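Local coordinates for (R)-specific secondary-alkylsulfatase (Pseudomonas sp., PDB 4AXH), which hydrolyses (R)-secondary-alkyl sulfates to (S)-alcohols and sulfate with strict inversion of configuration, using a zinc-dependent active site, at residues I147-T152 and V175-S180; G66-F71 and A115-V120. All coordinates share one frame; numbering follows the deposited sequence.

In the fold
Both contacts belong to the same eight-stranded mixed sheet, whose inner strands carry the zinc site of the metallo-beta-lactamase superfamily. Contact 2 comes first along the chain and closes before contact 1 opens; it joins the outermost strand 67-70 to its neighbour 116-119. Two strands, 124-128 and 135-138, continue the antiparallel order from 116-119 to 144-147, which then runs parallel to 172-176 in contact 1. The two centres are 19 Å apart and their nearest atoms about 9 Å, so they do not touch. One sheet thus runs from a partly exposed edge to the metal centre: contact 1 is buried and holds the zinc ligand His179, whereas contact 2 lies away from the metal and sulfate sites.

Contact 1: residues I147-T152 and V175-S180; sequences IDTLTT and VVYSHS. With ZN (zinc ion), chain D.
Ile147 pairs with Val176 where two parallel strands end, and their side chains lie on the same face of the sheet, CB to CB 3.9 Å. The tip of the isoleucine, CD1, reaches further along and packs 3.5 Å from CB of Ser178. Asp148 follows and takes part in all three hydrogen bonds between the segments. Its backbone N donates to Val176 O at 2.7 Å. Its CG stands anti to its own carbonyl carbon (chi1 -63°), which brings the carboxylate up to Ser178. There Ser178 N donates to Asp148 OD1 at 2.8 Å, in a nearly straight bond. Ser178 OG donates to the other oxygen, Asp148 OD2, also at 2.8 Å. Both oxygens use their syn lone pairs, so the carboxylate is pinned in rotation. Ser178 OG in turn accepts from His179 ND1 at 2.6 Å, with the hydroxyl tilted out of the imidazole plane, while His179 NE2 binds zinc at 2.1 Å. Asp148 is thus a second-shell residue of this metal, acting through the serine; its OD2 also bonds His184 ND1, a ligand of the second zinc, and Gln354 NE2. Thr149 closes the contact with its methyl, CG2, which meets CG1 of Val175 at 3.7 Å and the edge of the Tyr177 ring. His181, Glu291 and Asp310 complete the protein ligands of the first zinc. Strand 203-207 flanks Val175, Val176 and Tyr177, strand 296-300 covers Ile147 and Val176, and helix 182-185 packs against Tyr177 and Ser178.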
loop_
_atom_site.group_PDB
_atom_site.type_symbol
_atom_site.label_atom_id
_atom_site.label_comp_id
_atom_site.label_asym_id
_atom_site.label_seq_id
_atom_site.Cartn_x
_atom_site.Cartn_y
_atom_site.Cartn_z
ATOM N N ILE A 147 -28.704 -3.520 13.879
ATOM C CA ILE A 147 -27.581 -3.221 12.997
ATOM C C ILE A 147 -26.384 -3.107 13.907
ATOM O O ILE A 147 -26.354 -2.246 14.781
ATOM C CB ILE A 147 -27.728 -2.198 11.808
ATOM C CG1 ILE A 147 -26.484 -1.348 11.600
ATOM C CG2 ILE A 147 -29.030 -1.371 11.782
ATOM C CD1 ILE A 147 -25.464 -2.023 10.804
ATOM N N ASP A 148 -25.521 -4.136 13.814
ATOM C CA ASP A 148 -24.312 -4.420 14.570
ATOM C C ASP A 148 -24.540 -4.992 15.957
ATOM O O ASP A 148 -25.636 -4.866 16.536
ATOM C CB ASP A 148 -23.253 -3.314 14.478
ATOM C CG ASP A 148 -22.752 -3.133 13.066
ATOM O OD1 ASP A 148 -22.940 -4.055 12.250
ATOM O OD2 ASP A 148 -22.204 -2.057 12.765
ATOM N N THR A 149 -23.503 -5.680 16.480
ATOM C CA THR A 149 -23.585 -6.392 17.753
ATOM C C THR A 149 -22.465 -6.015 18.745
ATOM O O THR A 149 -22.135 -6.808 19.638
ATOM C CB THR A 149 -23.564 -7.889 17.440
ATOM O OG1 THR A 149 -22.297 -8.185 16.869
ATOM C CG2 THR A 149 -24.675 -8.323 16.482
ATOM N N LEU A 150 -21.884 -4.803 18.583
ATOM C CA LEU A 150 -20.780 -4.276 19.385
ATOM C C LEU A 150 -19.504 -5.182 19.297
ATOM O O LEU A 150 -19.469 -6.113 18.483
ATOM C CB LEU A 150 -21.214 -3.966 20.835
ATOM C CG LEU A 150 -22.486 -3.114 21.079
ATOM C CD1 LEU A 150 -22.720 -2.903 22.562
ATOM C CD2 LEU A 150 -22.409 -1.765 20.388
ATOM N N THR A 151 -18.463 -4.891 20.116
ATOM C CA THR A 151 -17.162 -5.570 20.107
ATOM C C THR A 151 -17.144 -6.872 20.904
ATOM O O THR A 151 -16.409 -7.800 20.547
ATOM C CB THR A 151 -16.077 -4.616 20.696
ATOM O OG1 THR A 151 -16.289 -3.296 20.228
ATOM C CG2 THR A 151 -14.690 -5.024 20.361
ATOM N N THR A 152 -17.846 -6.898 22.046
ATOM C CA THR A 152 -17.803 -8.022 22.960
ATOM C C THR A 152 -19.173 -8.531 23.358
ATOM O O THR A 152 -20.157 -7.791 23.309
ATOM C CB THR A 152 -16.964 -7.657 24.175
ATOM O OG1 THR A 152 -17.711 -6.783 25.027
ATOM C CG2 THR A 152 -15.629 -7.005 23.799
ATOM N N VAL A 175 -30.400 -9.444 12.267
ATOM C CA VAL A 175 -29.161 -8.749 12.577
ATOM C C VAL A 175 -28.494 -8.365 11.266
ATOM O O VAL A 175 -28.577 -9.127 10.315
ATOM C CB VAL A 175 -28.227 -9.549 13.541
ATOM C CG1 VAL A 175 -26.818 -8.970 13.589
ATOM C CG2 VAL A 175 -28.815 -9.614 14.941
ATOM N N VAL A 176 -27.878 -7.161 11.216
ATOM C CA VAL A 176 -27.133 -6.624 10.073
ATOM C C VAL A 176 -25.721 -6.345 10.554
ATOM O O VAL A 176 -25.534 -5.667 11.549
ATOM C CB VAL A 176 -27.774 -5.346 9.486
ATOM C CG1 VAL A 176 -26.963 -4.797 8.312
ATOM C CG2 VAL A 176 -29.211 -5.598 9.058
ATOM N N TYR A 177 -24.733 -6.889 9.854
ATOM C CA TYR A 177 -23.314 -6.657 10.095
ATOM C C TYR A 177 -22.982 -5.606 9.069
ATOM O O TYR A 177 -22.979 -5.924 7.880
ATOM C CB TYR A 177 -22.465 -7.914 9.819
ATOM C CG TYR A 177 -22.669 -9.088 10.758
ATOM C CD1 TYR A 177 -22.934 -8.892 12.117
ATOM C CD2 TYR A 177 -22.505 -10.399 10.313
ATOM C CE1 TYR A 177 -23.069 -9.970 12.996
ATOM C CE2 TYR A 177 -22.607 -11.482 11.192
ATOM C CZ TYR A 177 -22.895 -11.263 12.530
ATOM O OH TYR A 177 -23.011 -12.327 13.394
ATOM N N SER A 178 -22.776 -4.349 9.491
ATOM C CA SER A 178 -22.459 -3.257 8.566
ATOM C C SER A 178 -21.186 -3.549 7.750
ATOM O O SER A 178 -21.142 -3.255 6.555
ATOM C CB SER A 178 -22.317 -1.934 9.314
ATOM O OG SER A 178 -21.206 -1.906 10.202
ATOM N N HIS A 179 -20.157 -4.110 8.408
ATOM C CA HIS A 179 -18.863 -4.409 7.797
ATOM C C HIS A 179 -18.058 -5.432 8.625
ATOM O O HIS A 179 -18.425 -5.754 9.774
ATOM C CB HIS A 179 -18.037 -3.110 7.547
ATOM C CG HIS A 179 -17.691 -2.329 8.779
ATOM N ND1 HIS A 179 -18.667 -1.686 9.523
ATOM C CD2 HIS A 179 -16.481 -2.061 9.320
ATOM C CE1 HIS A 179 -18.018 -1.057 10.488
ATOM N NE2 HIS A 179 -16.699 -1.263 10.415
ATOM N N SER A 180 -16.937 -5.898 8.034
ATOM C CA SER A 180 -16.041 -6.896 8.607
ATOM C C SER A 180 -15.082 -6.426 9.735
ATOM O O SER A 180 -13.939 -6.880 9.764
ATOM C CB SER A 180 -15.302 -7.635 7.498
ATOM O OG SER A 180 -14.529 -6.731 6.733
HETATM ZN ZN ZN D . -15.010 -0.210 11.048
HETATM O O HOH W 1 -14.594 -0.354 13.087
#

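Contact 2: residues G66-F71 and A115-V120; sequences GLIAPF and AGLFEV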
loop_
_atom_site.group_PDB
_atom_site.type_symbol
_atom_site.label_atom_id
_atom_site.label_comp_id
_atom_site.label_asym_id
_atom_site.label_seq_id
_atom_site.Cartn_x
_atom_site.Cartn_y
_atom_site.Cartn_z
ATOM N N GLY A 66 -32.514 12.940 22.219
ATOM C CA GLY A 66 -33.088 11.605 22.228
ATOM C C GLY A 66 -32.732 10.764 23.441
ATOM O O GLY A 66 -33.231 9.648 23.559
ATOM N N LEU A 67 -31.891 11.292 24.355
ATOM C CA LEU A 67 -31.449 10.591 25.560
ATOM C C LEU A 67 -32.624 10.163 26.400
ATOM O O LEU A 67 -33.352 11.004 26.947
ATOM C CB LEU A 67 -30.424 11.398 26.392
ATOM C CG LEU A 67 -29.928 10.740 27.706
ATOM C CD1 LEU A 67 -29.131 9.494 27.439
ATOM C CD2 LEU A 67 -29.091 11.668 28.497
ATOM N N ILE A 68 -32.825 8.839 26.456
ATOM C CA ILE A 68 -33.869 8.170 27.217
ATOM C C ILE A 68 -33.303 7.755 28.575
ATOM O O ILE A 68 -33.941 8.008 29.601
ATOM C CB ILE A 68 -34.419 6.979 26.399
ATOM C CG1 ILE A 68 -35.433 7.472 25.363
ATOM C CG2 ILE A 68 -35.035 5.882 27.304
ATOM C CD1 ILE A 68 -35.443 6.668 24.196
ATOM N N ALA A 69 -32.113 7.109 28.570
ATOM C CA ALA A 69 -31.450 6.596 29.754
ATOM C C ALA A 69 -29.953 6.736 29.652
ATOM O O ALA A 69 -29.346 6.143 28.757
ATOM C CB ALA A 69 -31.807 5.136 29.957
ATOM N N PRO A 70 -29.319 7.498 30.572
ATOM C CA PRO A 70 -27.855 7.616 30.527
ATOM C C PRO A 70 -27.143 6.360 31.025
ATOM O O PRO A 70 -27.748 5.472 31.621
ATOM C CB PRO A 70 -27.560 8.813 31.439
ATOM C CG PRO A 70 -28.871 9.280 31.980
ATOM C CD PRO A 70 -29.890 8.245 31.713
ATOM N N PHE A 71 -25.846 6.288 30.768
ATOM C CA PHE A 71 -24.998 5.200 31.229
ATOM C C PHE A 71 -23.734 5.843 31.709
ATOM O O PHE A 71 -23.105 6.587 30.950
ATOM C CB PHE A 71 -24.700 4.180 30.106
ATOM C CG PHE A 71 -23.704 3.120 30.539
ATOM C CD1 PHE A 71 -24.126 1.982 31.224
ATOM C CD2 PHE A 71 -22.340 3.293 30.327
ATOM C CE1 PHE A 71 -23.205 1.021 31.655
ATOM C CE2 PHE A 71 -21.418 2.348 30.798
ATOM C CZ PHE A 71 -21.859 1.212 31.441
ATOM N N ALA A 115 -23.239 8.924 26.817
ATOM C CA ALA A 115 -23.514 7.483 26.711
ATOM C C ALA A 115 -24.914 7.087 27.168
ATOM O O ALA A 115 -25.511 7.759 28.021
ATOM C CB ALA A 115 -22.481 6.695 27.496
ATOM N N GLY A 116 -25.419 5.999 26.590
ATOM C CA GLY A 116 -26.720 5.465 26.963
ATOM C C GLY A 116 -27.621 5.034 25.828
ATOM O O GLY A 116 -27.147 4.644 24.748
ATOM N N LEU A 117 -28.948 5.046 26.112
ATOM C CA LEU A 117 -29.990 4.665 25.159
ATOM C C LEU A 117 -30.591 5.936 24.630
ATOM O O LEU A 117 -30.836 6.851 25.404
ATOM C CB LEU A 117 -31.064 3.745 25.811
ATOM C CG LEU A 117 -32.275 3.360 24.931
ATOM C CD1 LEU A 117 -31.866 2.508 23.764
ATOM C CD2 LEU A 117 -33.394 2.741 25.762
ATOM N N PHE A 118 -30.805 6.006 23.310
ATOM C CA PHE A 118 -31.305 7.207 22.664
ATOM C C PHE A 118 -32.324 6.905 21.600
ATOM O O PHE A 118 -32.055 6.072 20.731
ATOM C CB PHE A 118 -30.136 7.936 21.964
ATOM C CG PHE A 118 -28.937 8.310 22.786
ATOM C CD1 PHE A 118 -27.909 7.399 22.998
ATOM C CD2 PHE A 118 -28.788 9.603 23.269
ATOM C CE1 PHE A 118 -26.789 7.756 23.743
ATOM C CE2 PHE A 118 -27.676 9.953 24.025
ATOM C CZ PHE A 118 -26.672 9.033 24.240
ATOM N N GLU A 119 -33.439 7.666 21.565
ATOM C CA GLU A 119 -34.425 7.553 20.483
ATOM C C GLU A 119 -33.970 8.444 19.324
ATOM O O GLU A 119 -33.545 9.562 19.555
ATOM C CB GLU A 119 -35.818 7.978 20.961
ATOM C CG GLU A 119 -36.967 7.631 20.027
ATOM C CD GLU A 119 -38.342 7.956 20.584
ATOM O OE1 GLU A 119 -38.538 9.077 21.110
ATOM O OE2 GLU A 119 -39.237 7.087 20.478
ATOM N N VAL A 120 -34.014 7.934 18.100
ATOM C CA VAL A 120 -33.681 8.690 16.900
ATOM C C VAL A 120 -35.019 9.143 16.320
ATOM O O VAL A 120 -35.210 10.307 15.986
ATOM C CB VAL A 120 -32.857 7.869 15.876
ATOM C CG1 VAL A 120 -32.606 8.662 14.583
ATOM C CG2 VAL A 120 -31.543 7.376 16.482
#
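A classic beta bulge shapes this antiparallel pairing at the margin of the sheet: Ile68 and Ala69 both face Leu117. Leu117 O takes Ile68 N at 3.0 Å and, weakly, Ala69 N at 3.4 Å, while Leu117 N returns a bond to Ala69 O at 2.9 Å. Beyond the bulge at one end, Glu119 N donates to Gly66 O at 2.8 Å; at the other, Phe71 N reaches Ala115 O at 3.1 Å. Gly116 CA makes a CA-H...O contact with Ala69 O at 3.3 Å. Leu67 and Phe118 share one face. The leucine lays CD1 over the Phe118 ring in an off-centre CH-pi contact, 4.2 Å from the centroid, its CG swung away from the backbone N (chi1 179°). Ala69 and Leu117 share the other face, and Ile68 sets CG2 against Leu117 CD2 and CD1 3.5 Å from Glu119 CB. Strand 124-128 continues the sheet beside 116-119, with Arg128 making a cation-pi contact to Phe118, and helix 153-164 packs on Ala69 and Leu117.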